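Local coordinates for NAD-dependent aldehyde dehydrogenase (Burkholderia multivorans, PDB 5UJU), which probably oxidises aldehydes to carboxylic acids using NAD as the electron acceptor, at residues A[223-228]-A[235-240]. Sequence-based numbering, arbitrary orientation.
Sequences PGLFAD and VIVKPH
V235 does most of the work here, because its two methyls reach two different residues one turn apart on the helix. CG2 sits 3.5 Å from CB of D228, the closest approach between 223-228 and 235-240, while CG1 meets CD1 of L225 at 3.7 Å. With CG1 anti to the backbone N (chi1 -172°), it is CG1 that turns to L225 and CG2 to D228. The L225 and V235 side chains meet at roughly a right angle, one methyl of the leucine laid against the fork of the valine, with CB of V235 4.0 Å from that same CD1. L225 does not aim straight at the strand; its CG lies anti to the backbone N (chi1 164°), which carries CD1 over to the strand, and CD1 also reaches V237, two residues along. Helix 217-230 and strand 234-238 are the second and third elements of a beta-alpha-beta crossover that starts from strand 191-211, part of the Rossmann-like sheet of the aldehyde dehydrogenase fold. Within it, the axes of 223-228 and 235-238 run almost antiparallel (169°) and come within 9.4 Å. V210 of the neighbouring parallel strand extends the apolar layer beneath L225 and V235, and helix 245-260 adds T250 and V251 beside L225 and V237 respectively. D228 offers V235 its CB, whereas OD1 of its carboxylate forms a salt bridge with R553, which probably balances the buried charge; OD2 lies 4.1 Å from CG2 of V235. The 3.5 Å contact makes this the tight end, and the backbones are also nearest here, with the CA atoms of D228 and V235 6.9 Å apart. At the looser end CD1 of L225 only just reaches CG2 of V237, at 4.1 Å, and beyond that the strand leaves the helix and runs toward H240, which is partly exposed.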
ATOM      1  N   PRO A 223       5.742  13.895   7.384  1.00 27.95           N
ATOM      2  CA  PRO A 223       5.220  12.515   7.412  1.00 25.43           C
ATOM      3  C   PRO A 223       5.923  11.581   6.439  1.00 30.98           C
ATOM      4  O   PRO A 223       6.270  10.459   6.820  1.00 28.47           O
ATOM      5  CB  PRO A 223       3.729  12.697   7.075  1.00 28.54           C
ATOM      6  CG  PRO A 223       3.405  14.068   7.603  1.00 27.75           C
ATOM      7  CD  PRO A 223       4.644  14.881   7.263  1.00 24.65           C
ATOM      8  N   GLY A 224       6.162  12.010   5.200  1.00 25.97           N
ATOM      9  CA  GLY A 224       6.886  11.163   4.264  1.00 28.44           C
ATOM     10  C   GLY A 224       8.349  10.980   4.637  1.00 30.68           C
ATOM     11  O   GLY A 224       8.890   9.876   4.534  1.00 27.59           O
ATOM     12  N   LEU A 225       9.005  12.057   5.078  1.00 27.68           N
ATOM     13  CA  LEU A 225      10.420  11.981   5.436  1.00 27.06           C
ATOM     14  C   LEU A 225      10.661  10.971   6.553  1.00 26.91           C
ATOM     15  O   LEU A 225      11.543  10.111   6.455  1.00 24.41           O
ATOM     16  CB  LEU A 225      10.919  13.369   5.838  1.00 21.50           C
ATOM     17  CG  LEU A 225      12.244  13.522   6.602  1.00 24.77           C
ATOM     18  CD1 LEU A 225      13.422  12.937   5.817  1.00 23.78           C
ATOM     19  CD2 LEU A 225      12.486  14.999   6.926  1.00 21.92           C
ATOM     20  N   PHE A 226       9.864  11.046   7.617  1.00 23.99           N
ATOM     21  CA  PHE A 226      10.077  10.195   8.774  1.00 24.82           C
ATOM     22  C   PHE A 226       9.466   8.809   8.612  1.00 30.59           C
ATOM     23  O   PHE A 226       9.974   7.856   9.206  1.00 25.69           O
ATOM     24  CB  PHE A 226       9.557  10.911  10.025  1.00 19.71           C
ATOM     25  CG  PHE A 226      10.463  12.019  10.455  1.00 26.10           C
ATOM     26  CD1 PHE A 226      11.601  11.741  11.202  1.00 34.79           C
ATOM     27  CD2 PHE A 226      10.247  13.320  10.027  1.00 23.18           C
ATOM     28  CE1 PHE A 226      12.478  12.750  11.567  1.00 33.78           C
ATOM     29  CE2 PHE A 226      11.123  14.336  10.388  1.00 27.40           C
ATOM     30  CZ  PHE A 226      12.243  14.046  11.162  1.00 32.97           C
ATOM     31  N   ALA A 227       8.401   8.657   7.812  1.00 25.92           N
ATOM     32  CA  ALA A 227       7.993   7.309   7.421  1.00 25.76           C
ATOM     33  C   ALA A 227       9.110   6.603   6.650  1.00 25.52           C
ATOM     34  O   ALA A 227       9.319   5.390   6.806  1.00 22.34           O
ATOM     35  CB  ALA A 227       6.722   7.365   6.574  1.00 25.93           C
ATOM     36  N   ASP A 228       9.790   7.338   5.764  1.00 21.60           N
ATOM     37  CA  ASP A 228      10.920   6.788   5.026  1.00 22.76           C
ATOM     38  C   ASP A 228      12.029   6.365   5.987  1.00 25.04           C
ATOM     39  O   ASP A 228      12.500   5.226   5.942  1.00 23.98           O
ATOM     40  CB  ASP A 228      11.447   7.818   4.023  1.00 22.99           C
ATOM     41  CG  ASP A 228      10.637   7.894   2.724  1.00 24.06           C
ATOM     42  OD1 ASP A 228       9.777   7.028   2.484  1.00 24.77           O
ATOM     43  OD2 ASP A 228      10.883   8.840   1.928  1.00 24.50           O
ATOM     44  N   VAL A 235      16.830   9.121   2.150  1.00 24.55           N
ATOM     45  CA  VAL A 235      15.887  10.158   1.721  1.00 28.44           C
ATOM     46  C   VAL A 235      16.628  11.304   1.041  1.00 31.68           C
ATOM     47  O   VAL A 235      17.601  11.830   1.587  1.00 24.63           O
ATOM     48  CB  VAL A 235      15.072  10.703   2.910  1.00 25.55           C
ATOM     49  CG1 VAL A 235      13.974  11.620   2.421  1.00 19.54           C
ATOM     50  CG2 VAL A 235      14.488   9.564   3.731  1.00 19.34           C
ATOM     51  N   ILE A 236      16.130  11.729  -0.116  1.00 21.04           N
ATOM     52  CA  ILE A 236      16.524  12.990  -0.742  1.00 18.60           C
ATOM     53  C   ILE A 236      15.359  13.953  -0.549  1.00 25.91           C
ATOM     54  O   ILE A 236      14.225  13.654  -0.959  1.00 21.38           O
ATOM     55  CB  ILE A 236      16.858  12.822  -2.236  1.00 21.40           C
ATOM     56  CG1 ILE A 236      18.061  11.872  -2.437  1.00 23.91           C
ATOM     57  CG2 ILE A 236      17.120  14.172  -2.882  1.00 20.99           C
ATOM     58  CD1 ILE A 236      18.261  11.429  -3.880  1.00 23.01           C
ATOM     59  N   VAL A 237      15.616  15.069   0.128  1.00 21.36           N
ATOM     60  CA  VAL A 237      14.587  16.069   0.406  1.00 25.77           C
ATOM     61  C   VAL A 237      14.730  17.185  -0.615  1.00 28.30           C
ATOM     62  O   VAL A 237      15.768  17.861  -0.664  1.00 27.56           O
ATOM     63  CB  VAL A 237      14.698  16.611   1.838  1.00 24.04           C
ATOM     64  CG1 VAL A 237      13.623  17.656   2.097  1.00 27.04           C
ATOM     65  CG2 VAL A 237      14.603  15.472   2.854  1.00 21.17           C
ATOM     66  N   LYS A 238      13.696  17.367  -1.439  1.00 23.49           N
ATOM     67  CA  LYS A 238      13.648  18.394  -2.476  1.00 25.98           C
ATOM     68  C   LYS A 238      12.563  19.397  -2.113  1.00 28.20           C
ATOM     69  O   LYS A 238      11.393  19.202  -2.477  1.00 23.21           O
ATOM     70  CB  LYS A 238      13.361  17.764  -3.845  1.00 25.58           C
ATOM     71  CG  LYS A 238      13.858  18.578  -5.045  1.00 22.99           C
ATOM     72  CD  LYS A 238      13.156  19.916  -5.236  1.00 21.60           C
ATOM     73  CE  LYS A 238      11.677  19.730  -5.613  1.00 24.07           C
ATOM     74  NZ  LYS A 238      11.038  21.076  -5.791  1.00 28.07           N
ATOM     75  N   PRO A 239      12.877  20.476  -1.403  1.00 27.16           N
ATOM     76  CA  PRO A 239      11.816  21.407  -1.003  1.00 24.43           C
ATOM     77  C   PRO A 239      11.289  22.202  -2.186  1.00 25.51           C
ATOM     78  O   PRO A 239      11.910  22.314  -3.245  1.00 24.97           O
ATOM     79  CB  PRO A 239      12.491  22.335   0.023  1.00 18.54           C
ATOM     80  CG  PRO A 239      13.836  21.673   0.354  1.00 26.58           C
ATOM     81  CD  PRO A 239      14.190  20.836  -0.837  1.00 27.55           C
ATOM     82  N   HIS A 240      10.116  22.776  -1.990  1.00 27.25           N
ATOM     83  CA  HIS A 240       9.663  23.783  -2.929  1.00 23.18           C
ATOM     84  C   HIS A 240      10.672  24.934  -2.955  1.00 21.70           C
ATOM     85  O   HIS A 240      11.150  25.359  -1.895  1.00 27.29           O
ATOM     86  CB  HIS A 240       8.275  24.287  -2.537  1.00 29.22           C
ATOM     87  CG  HIS A 240       7.674  25.206  -3.550  1.00 33.61           C
ATOM     88  ND1 HIS A 240       8.077  26.516  -3.684  1.00 32.99           N
ATOM     89  CD2 HIS A 240       6.712  25.007  -4.485  1.00 35.95           C
ATOM     90  CE1 HIS A 240       7.380  27.090  -4.651  1.00 37.88           C
ATOM     91  NE2 HIS A 240       6.547  26.196  -5.153  1.00 32.84           N
TER